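Local coordinates for telomerase reverse transcriptase (Candida albicans SC5314, PDB 6ZDQ), which probably lengthens telomeres by reverse transcription, copying a template within its RNA component to add simple sequence repeats to chromosome ends, at residues A[225-233]-A[430-439]; A[581-589]-A[608-616]. One frame throughout, in Å; residues are numbered along the deposited sequence.

How the contacts relate
Contact 1 joins two strands of a mixed sheet, and contact 2 packs two helices in the C-terminal part of the chain. Sequence and topology are consistent with the fingers for the first and the helical thumb of the reverse transcriptase fold for the second. Their centres lie about 42 Å apart on opposite sides of the chain's centre, and their nearest atoms remain about 28 Å apart, so neither touches the other. Measured from nearest atoms, contact 1 is about 27 Å from the bound nucleic acid and contact 2 about 7 Å. Contact 1 rests chiefly on backbone hydrogen bonds, with apolar contacts at its two ends; contact 2 is held by apolar side-chain packing.

Contact 1 of 2, residues A[225-233]-A[430-439]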
# COMPACT_ATOMS: atom_id res chain seq x y z
N GLU A 225 0.74 17.32 -28.44
CA GLU A 225 1.44 18.17 -27.49
C GLU A 225 2.06 17.33 -26.38
O GLU A 225 1.50 16.31 -25.97
CB GLU A 225 0.48 19.20 -26.88
CG GLU A 225 -0.21 20.10 -27.89
CD GLU A 225 -1.12 21.13 -27.24
OE1 GLU A 225 -1.11 21.23 -25.99
OE2 GLU A 225 -1.85 21.82 -27.97
N GLN A 226 3.22 17.77 -25.90
CA GLN A 226 3.93 17.07 -24.83
C GLN A 226 3.47 17.64 -23.50
O GLN A 226 3.88 18.73 -23.10
CB GLN A 226 5.44 17.18 -25.01
CG GLN A 226 5.93 18.56 -25.42
CD GLN A 226 7.44 18.60 -25.56
OE1 GLN A 226 8.12 17.61 -25.30
NE2 GLN A 226 7.96 19.75 -25.98
N LEU A 227 2.61 16.90 -22.82
CA LEU A 227 2.02 17.27 -21.54
C LEU A 227 2.08 16.07 -20.62
O LEU A 227 2.22 14.93 -21.08
CB LEU A 227 0.57 17.73 -21.71
CG LEU A 227 0.32 18.93 -22.63
CD1 LEU A 227 -1.16 19.20 -22.75
CD2 LEU A 227 1.06 20.15 -22.10
N PRO A 228 1.98 16.28 -19.30
CA PRO A 228 1.90 15.14 -18.38
C PRO A 228 0.69 14.27 -18.71
O PRO A 228 -0.44 14.76 -18.78
CB PRO A 228 1.77 15.80 -17.01
CG PRO A 228 2.39 17.14 -17.18
CD PRO A 228 2.05 17.56 -18.58
N CYS A 229 0.93 12.98 -18.90
CA CYS A 229 -0.10 12.06 -19.36
C CYS A 229 -0.21 10.89 -18.40
O CYS A 229 0.79 10.23 -18.09
CB CYS A 229 0.20 11.56 -20.78
SG CYS A 229 -1.18 10.71 -21.56
N GLY A 230 -1.43 10.63 -17.93
CA GLY A 230 -1.69 9.50 -17.07
C GLY A 230 -2.76 8.58 -17.63
O GLY A 230 -3.22 8.77 -18.76
N LYS A 231 -3.17 7.58 -16.85
CA LYS A 231 -4.17 6.61 -17.27
C LYS A 231 -5.25 6.53 -16.19
O LYS A 231 -4.96 6.15 -15.06
CB LYS A 231 -3.54 5.24 -17.53
CG LYS A 231 -4.19 4.45 -18.66
CD LYS A 231 -3.20 3.49 -19.31
CE LYS A 231 -2.87 2.31 -18.41
NZ LYS A 231 -4.01 1.36 -18.30
N ILE A 232 -6.48 6.89 -16.55
CA ILE A 232 -7.57 6.93 -15.59
C ILE A 232 -7.97 5.50 -15.23
O ILE A 232 -8.30 4.69 -16.10
CB ILE A 232 -8.76 7.72 -16.14
CG1 ILE A 232 -8.34 9.17 -16.42
CG2 ILE A 232 -9.93 7.67 -15.16
CD1 ILE A 232 -9.47 10.04 -16.94
N LYS A 233 -7.94 5.19 -13.93
CA LYS A 233 -8.35 3.89 -13.42
C LYS A 233 -9.25 4.09 -12.21
O LYS A 233 -9.29 5.17 -11.60
CB LYS A 233 -7.14 3.02 -13.05
CG LYS A 233 -6.25 2.67 -14.24
CD LYS A 233 -5.08 1.80 -13.81
CE LYS A 233 -4.20 1.43 -15.00
NZ LYS A 233 -3.03 0.60 -14.60
N SER A 430 2.13 22.85 -14.43
CA SER A 430 2.03 21.77 -15.41
C SER A 430 1.41 20.53 -14.79
O SER A 430 0.56 19.87 -15.40
CB SER A 430 3.41 21.46 -15.99
OG SER A 430 3.35 20.37 -16.89
N GLN A 431 1.83 20.18 -13.57
CA GLN A 431 1.25 19.06 -12.84
C GLN A 431 -0.16 19.32 -12.35
O GLN A 431 -0.84 18.38 -11.93
CB GLN A 431 2.15 18.69 -11.65
CG GLN A 431 3.52 18.17 -12.04
CD GLN A 431 3.48 16.78 -12.66
OE1 GLN A 431 2.90 15.86 -12.08
NE2 GLN A 431 4.08 16.63 -13.83
N ILE A 432 -0.61 20.58 -12.37
CA ILE A 432 -1.95 20.93 -11.91
C ILE A 432 -2.93 20.95 -13.08
O ILE A 432 -3.96 20.26 -13.06
CB ILE A 432 -1.95 22.28 -11.17
CG1 ILE A 432 -1.13 22.18 -9.88
CG2 ILE A 432 -3.37 22.73 -10.87
CD1 ILE A 432 -0.91 23.51 -9.19
N TYR A 433 -2.61 21.75 -14.10
CA TYR A 433 -3.53 22.00 -15.21
C TYR A 433 -3.29 21.06 -16.39
O TYR A 433 -4.21 20.36 -16.83
CB TYR A 433 -3.42 23.46 -15.65
CG TYR A 433 -3.80 24.46 -14.58
CD1 TYR A 433 -5.11 24.89 -14.44
CD2 TYR A 433 -2.84 24.99 -13.72
CE1 TYR A 433 -5.47 25.80 -13.47
CE2 TYR A 433 -3.19 25.91 -12.75
CZ TYR A 433 -4.50 26.31 -12.62
OH TYR A 433 -4.86 27.23 -11.66
N ASP A 434 -2.06 21.04 -16.91
CA ASP A 434 -1.76 20.39 -18.18
C ASP A 434 -1.90 18.87 -18.14
O ASP A 434 -1.84 18.24 -19.21
CB ASP A 434 -0.35 20.76 -18.63
CG ASP A 434 -0.21 22.24 -18.93
OD1 ASP A 434 -0.26 23.04 -17.98
OD2 ASP A 434 -0.05 22.59 -20.12
N VAL A 435 -2.06 18.26 -16.97
CA VAL A 435 -2.14 16.81 -16.88
C VAL A 435 -3.37 16.31 -17.63
O VAL A 435 -4.47 16.85 -17.47
CB VAL A 435 -2.15 16.36 -15.42
CG1 VAL A 435 -2.30 14.84 -15.33
CG2 VAL A 435 -0.88 16.80 -14.72
N VAL A 436 -3.18 15.28 -18.45
CA VAL A 436 -4.24 14.71 -19.28
C VAL A 436 -4.28 13.21 -19.03
O VAL A 436 -3.24 12.54 -19.03
CB VAL A 436 -4.03 14.99 -20.78
CG1 VAL A 436 -5.23 14.53 -21.58
CG2 VAL A 436 -3.75 16.47 -21.02
N GLY A 437 -5.49 12.67 -18.81
CA GLY A 437 -5.69 11.25 -18.61
C GLY A 437 -6.42 10.64 -19.79
O GLY A 437 -7.28 11.27 -20.40
N SER A 438 -6.07 9.39 -20.11
CA SER A 438 -6.64 8.69 -21.26
C SER A 438 -7.68 7.68 -20.80
O SER A 438 -7.58 7.09 -19.73
CB SER A 438 -5.55 7.98 -22.06
OG SER A 438 -4.99 6.90 -21.33
N VAL A 439 -8.69 7.49 -21.65
CA VAL A 439 -9.76 6.51 -21.41
C VAL A 439 -10.02 5.77 -22.71
O VAL A 439 -10.44 6.38 -23.70
CB VAL A 439 -11.05 7.17 -20.90
CG1 VAL A 439 -12.17 6.14 -20.81
CG2 VAL A 439 -10.83 7.83 -19.55
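Residues P228 to I232 pair with V436 to S438 as parallel neighbours inside a mixed sheet, probably that of the fingers in the reverse transcriptase fold. The bonding pattern identifies the pairing: V436 N donates to P228 O at 2.8 Å, G230 N to V436 O at 2.9 Å, and S438 N to G230 O at 3.2 Å, while the bond from I232 N to S438 O is weak. Each strand thus uses alternate residues. The axes of the short strand segments diverge by 48°, so the two are markedly twisted against each other.

C229, K231, V436 and S438 direct their side chains to one face of the sheet. Glycines G230 and G437 sit opposite each other, with CA atoms 4.6 Å apart, and CG1 of I232 passes over the CA of G437. Farther along, CD1 of I232 meets CG2 of V439 at 3.7 Å.

At the other end the pairing runs into the C-terminal part of helix 421-434. The ring of P228 lies against it, with CG near OG of S430 and CB 3.6 Å from CG2 of V435. L227 lies roughly perpendicular to D434; with its CG anti to the carbonyl carbon (chi1 -59°), CD2 lies across the D434 side chain, by CB and OD2, and CD1 points to CG2 of V436. The carboxylate of D434 has its salt-bridge partner in R429.

Strand 241-247 flanks 229-236 on its other edge and strand 446-451 flanks 436-440, both antiparallel, while V435 and Q431 reach F459 and Q431 also packs on helix 460-477.

Contact 2 of 2, residues A[581-589]-A[608-616]; sequences LKTFYQLNL and MGSLLRLVL
Y585 inserts its ring between M608, L611, L612 and V615, a knob-into-hole contact joining helices 574-588 and 602-626. These antiparallel helices probably belong to the thumb of the telomerase fold; their short segments run at 169° with axes 10.5 Å apart. The nearest CA pairs, L581 with V615, Y585 with L611 and L589 with M608, follow the same antiparallel course.

The tyrosine ring leaves its helix with CG anti to the backbone N (chi1 -179°), which carries it across to the partner helix. CD1 lies 3.5 Å from CG of L611, CE1 comes near CA and CD1 of L612, and CD1 also approaches CG1 of V615. Beyond the ring, OH reaches CG of M608 at 3.5 Å.

L611 is the bump in return. Its branches divide the opposing surface: CD1 meets CE2 of F584 at 3.9 Å and CB of N588, whereas CD2 rests near the backbone O of Y585 and against CB of L589. At the far end, CG2 of V615 nests beside L581, 3.6 Å from its CD2, the two side chains running antiparallel and overlapping along their lengths.

The amide of N588 turns back to its own helix. ND2 donates to F584 O at 2.9 Å in a nearly straight bond (174°), while N588 N reaches that oxygen from the opposite face of its carbonyl plane; ND2 also lies above one face of the F584 ring, near its rim.

Y585 OH is hydrogen-bonded to OG1 of T648 in helix 634-656, and L589 touches the same residue. With these polar groups bonded within one helix or to a third, the interface itself is apolar, consistent with association through burial of hydrocarbon and aromatic surface.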
# COMPACT_ATOMS: atom_id res chain seq x y z
N LEU A 581 9.49 -8.87 12.35
CA LEU A 581 8.63 -8.90 13.53
C LEU A 581 9.17 -8.01 14.64
O LEU A 581 8.40 -7.34 15.33
CB LEU A 581 8.47 -10.34 14.03
CG LEU A 581 7.66 -11.30 13.16
CD1 LEU A 581 7.45 -12.64 13.86
CD2 LEU A 581 6.33 -10.69 12.76
N LYS A 582 10.49 -7.99 14.82
CA LYS A 582 11.09 -7.08 15.79
C LYS A 582 10.84 -5.63 15.41
O LYS A 582 10.34 -4.84 16.23
CB LYS A 582 12.59 -7.36 15.91
CG LYS A 582 13.32 -6.49 16.90
CD LYS A 582 14.80 -6.86 16.94
CE LYS A 582 15.55 -6.02 17.95
NZ LYS A 582 16.98 -6.43 18.03
N THR A 583 11.16 -5.26 14.17
CA THR A 583 10.93 -3.90 13.72
C THR A 583 9.44 -3.57 13.60
O THR A 583 9.08 -2.39 13.57
CB THR A 583 11.62 -3.65 12.37
OG1 THR A 583 11.10 -4.56 11.39
CG2 THR A 583 13.12 -3.86 12.50
N PHE A 584 8.58 -4.59 13.52
CA PHE A 584 7.14 -4.33 13.48
C PHE A 584 6.59 -4.08 14.88
O PHE A 584 5.79 -3.16 15.07
CB PHE A 584 6.42 -5.51 12.82
CG PHE A 584 4.92 -5.37 12.80
CD1 PHE A 584 4.30 -4.64 11.81
CD2 PHE A 584 4.14 -5.98 13.77
CE1 PHE A 584 2.92 -4.51 11.78
CE2 PHE A 584 2.76 -5.85 13.75
CZ PHE A 584 2.15 -5.12 12.76
N TYR A 585 6.99 -4.90 15.86
CA TYR A 585 6.54 -4.70 17.23
C TYR A 585 7.00 -3.35 17.77
O TYR A 585 6.20 -2.58 18.31
CB TYR A 585 7.05 -5.84 18.11
CG TYR A 585 6.63 -5.74 19.55
CD1 TYR A 585 5.42 -6.27 19.98
CD2 TYR A 585 7.44 -5.12 20.50
CE1 TYR A 585 5.02 -6.19 21.30
CE2 TYR A 585 7.05 -5.03 21.82
CZ TYR A 585 5.84 -5.56 22.22
OH TYR A 585 5.46 -5.47 23.53
N GLN A 586 8.30 -3.05 17.64
CA GLN A 586 8.83 -1.79 18.13
C GLN A 586 8.25 -0.58 17.41
O GLN A 586 8.26 0.52 17.97
CB GLN A 586 10.36 -1.79 18.02
CG GLN A 586 11.04 -2.86 18.87
CD GLN A 586 12.55 -2.80 18.79
OE1 GLN A 586 13.12 -2.01 18.03
NE2 GLN A 586 13.21 -3.63 19.58
N LEU A 587 7.76 -0.76 16.18
CA LEU A 587 7.18 0.36 15.46
C LEU A 587 5.72 0.60 15.83
O LEU A 587 5.25 1.74 15.76
CB LEU A 587 7.30 0.14 13.95
CG LEU A 587 7.36 1.40 13.08
CD1 LEU A 587 8.64 2.17 13.35
CD2 LEU A 587 7.23 1.05 11.61
N ASN A 588 5.00 -0.45 16.22
CA ASN A 588 3.61 -0.32 16.62
C ASN A 588 3.44 -0.10 18.12
O ASN A 588 2.34 0.27 18.55
CB ASN A 588 2.81 -1.56 16.19
CG ASN A 588 2.48 -1.55 14.71
OD1 ASN A 588 1.41 -1.11 14.31
ND2 ASN A 588 3.41 -2.03 13.90
N LEU A 589 4.48 -0.32 18.91
CA LEU A 589 4.43 -0.03 20.34
C LEU A 589 5.01 1.36 20.59
O LEU A 589 6.11 1.54 21.10
CB LEU A 589 5.17 -1.11 21.13
CG LEU A 589 5.02 -1.03 22.65
CD1 LEU A 589 3.58 -1.30 23.06
CD2 LEU A 589 5.97 -2.00 23.34
N MET A 608 -0.96 -3.80 25.12
CA MET A 608 0.30 -4.43 24.72
C MET A 608 0.09 -5.90 24.40
O MET A 608 0.73 -6.44 23.49
CB MET A 608 1.34 -4.25 25.83
CG MET A 608 2.68 -4.93 25.58
SD MET A 608 2.74 -6.66 26.11
CE MET A 608 2.19 -6.51 27.81
N GLY A 609 -0.79 -6.57 25.15
CA GLY A 609 -1.04 -7.99 24.91
C GLY A 609 -1.55 -8.26 23.51
O GLY A 609 -1.21 -9.29 22.91
N SER A 610 -2.38 -7.37 22.98
CA SER A 610 -2.88 -7.53 21.62
C SER A 610 -1.73 -7.57 20.62
O SER A 610 -1.64 -8.49 19.79
CB SER A 610 -3.85 -6.40 21.28
OG SER A 610 -4.22 -6.43 19.91
N LEU A 611 -0.84 -6.58 20.68
CA LEU A 611 0.32 -6.57 19.79
C LEU A 611 1.25 -7.74 20.08
O LEU A 611 1.78 -8.36 19.15
CB LEU A 611 1.07 -5.24 19.91
CG LEU A 611 2.25 -5.05 18.96
CD1 LEU A 611 1.79 -5.15 17.51
CD2 LEU A 611 2.95 -3.73 19.22
N LEU A 612 1.46 -8.05 21.36
CA LEU A 612 2.39 -9.12 21.72
C LEU A 612 1.86 -10.49 21.28
O LEU A 612 2.57 -11.26 20.63
CB LEU A 612 2.66 -9.11 23.22
CG LEU A 612 3.66 -10.15 23.74
CD1 LEU A 612 5.01 -9.99 23.06
CD2 LEU A 612 3.80 -10.05 25.25
N ARG A 613 0.60 -10.80 21.62
CA ARG A 613 0.05 -12.10 21.26
C ARG A 613 -0.02 -12.27 19.74
O ARG A 613 0.26 -13.36 19.22
CB ARG A 613 -1.33 -12.29 21.89
CG ARG A 613 -1.28 -12.88 23.29
CD ARG A 613 -2.66 -13.11 23.86
NE ARG A 613 -3.36 -11.85 24.11
CZ ARG A 613 -3.48 -11.30 25.32
NH1 ARG A 613 -2.96 -11.90 26.38
NH2 ARG A 613 -4.12 -10.14 25.46
N LEU A 614 -0.38 -11.21 19.02
CA LEU A 614 -0.54 -11.34 17.57
C LEU A 614 0.79 -11.54 16.86
O LEU A 614 0.85 -12.24 15.85
CB LEU A 614 -1.28 -10.13 17.01
CG LEU A 614 -2.79 -10.32 16.80
CD1 LEU A 614 -3.06 -11.51 15.88
CD2 LEU A 614 -3.51 -10.51 18.13
N VAL A 615 1.87 -10.94 17.37
CA VAL A 615 3.17 -11.13 16.73
C VAL A 615 3.79 -12.47 17.12
O VAL A 615 4.51 -13.07 16.32
CB VAL A 615 4.10 -9.95 17.06
CG1 VAL A 615 4.50 -9.95 18.52
CG2 VAL A 615 5.33 -9.97 16.16
N LEU A 616 3.50 -12.96 18.33
CA LEU A 616 4.05 -14.25 18.75
C LEU A 616 3.40 -15.39 17.99
O LEU A 616 4.09 -16.28 17.46
CB LEU A 616 3.86 -14.43 20.26
CG LEU A 616 4.74 -13.58 21.17
CD1 LEU A 616 4.46 -13.87 22.64
CD2 LEU A 616 6.21 -13.79 20.86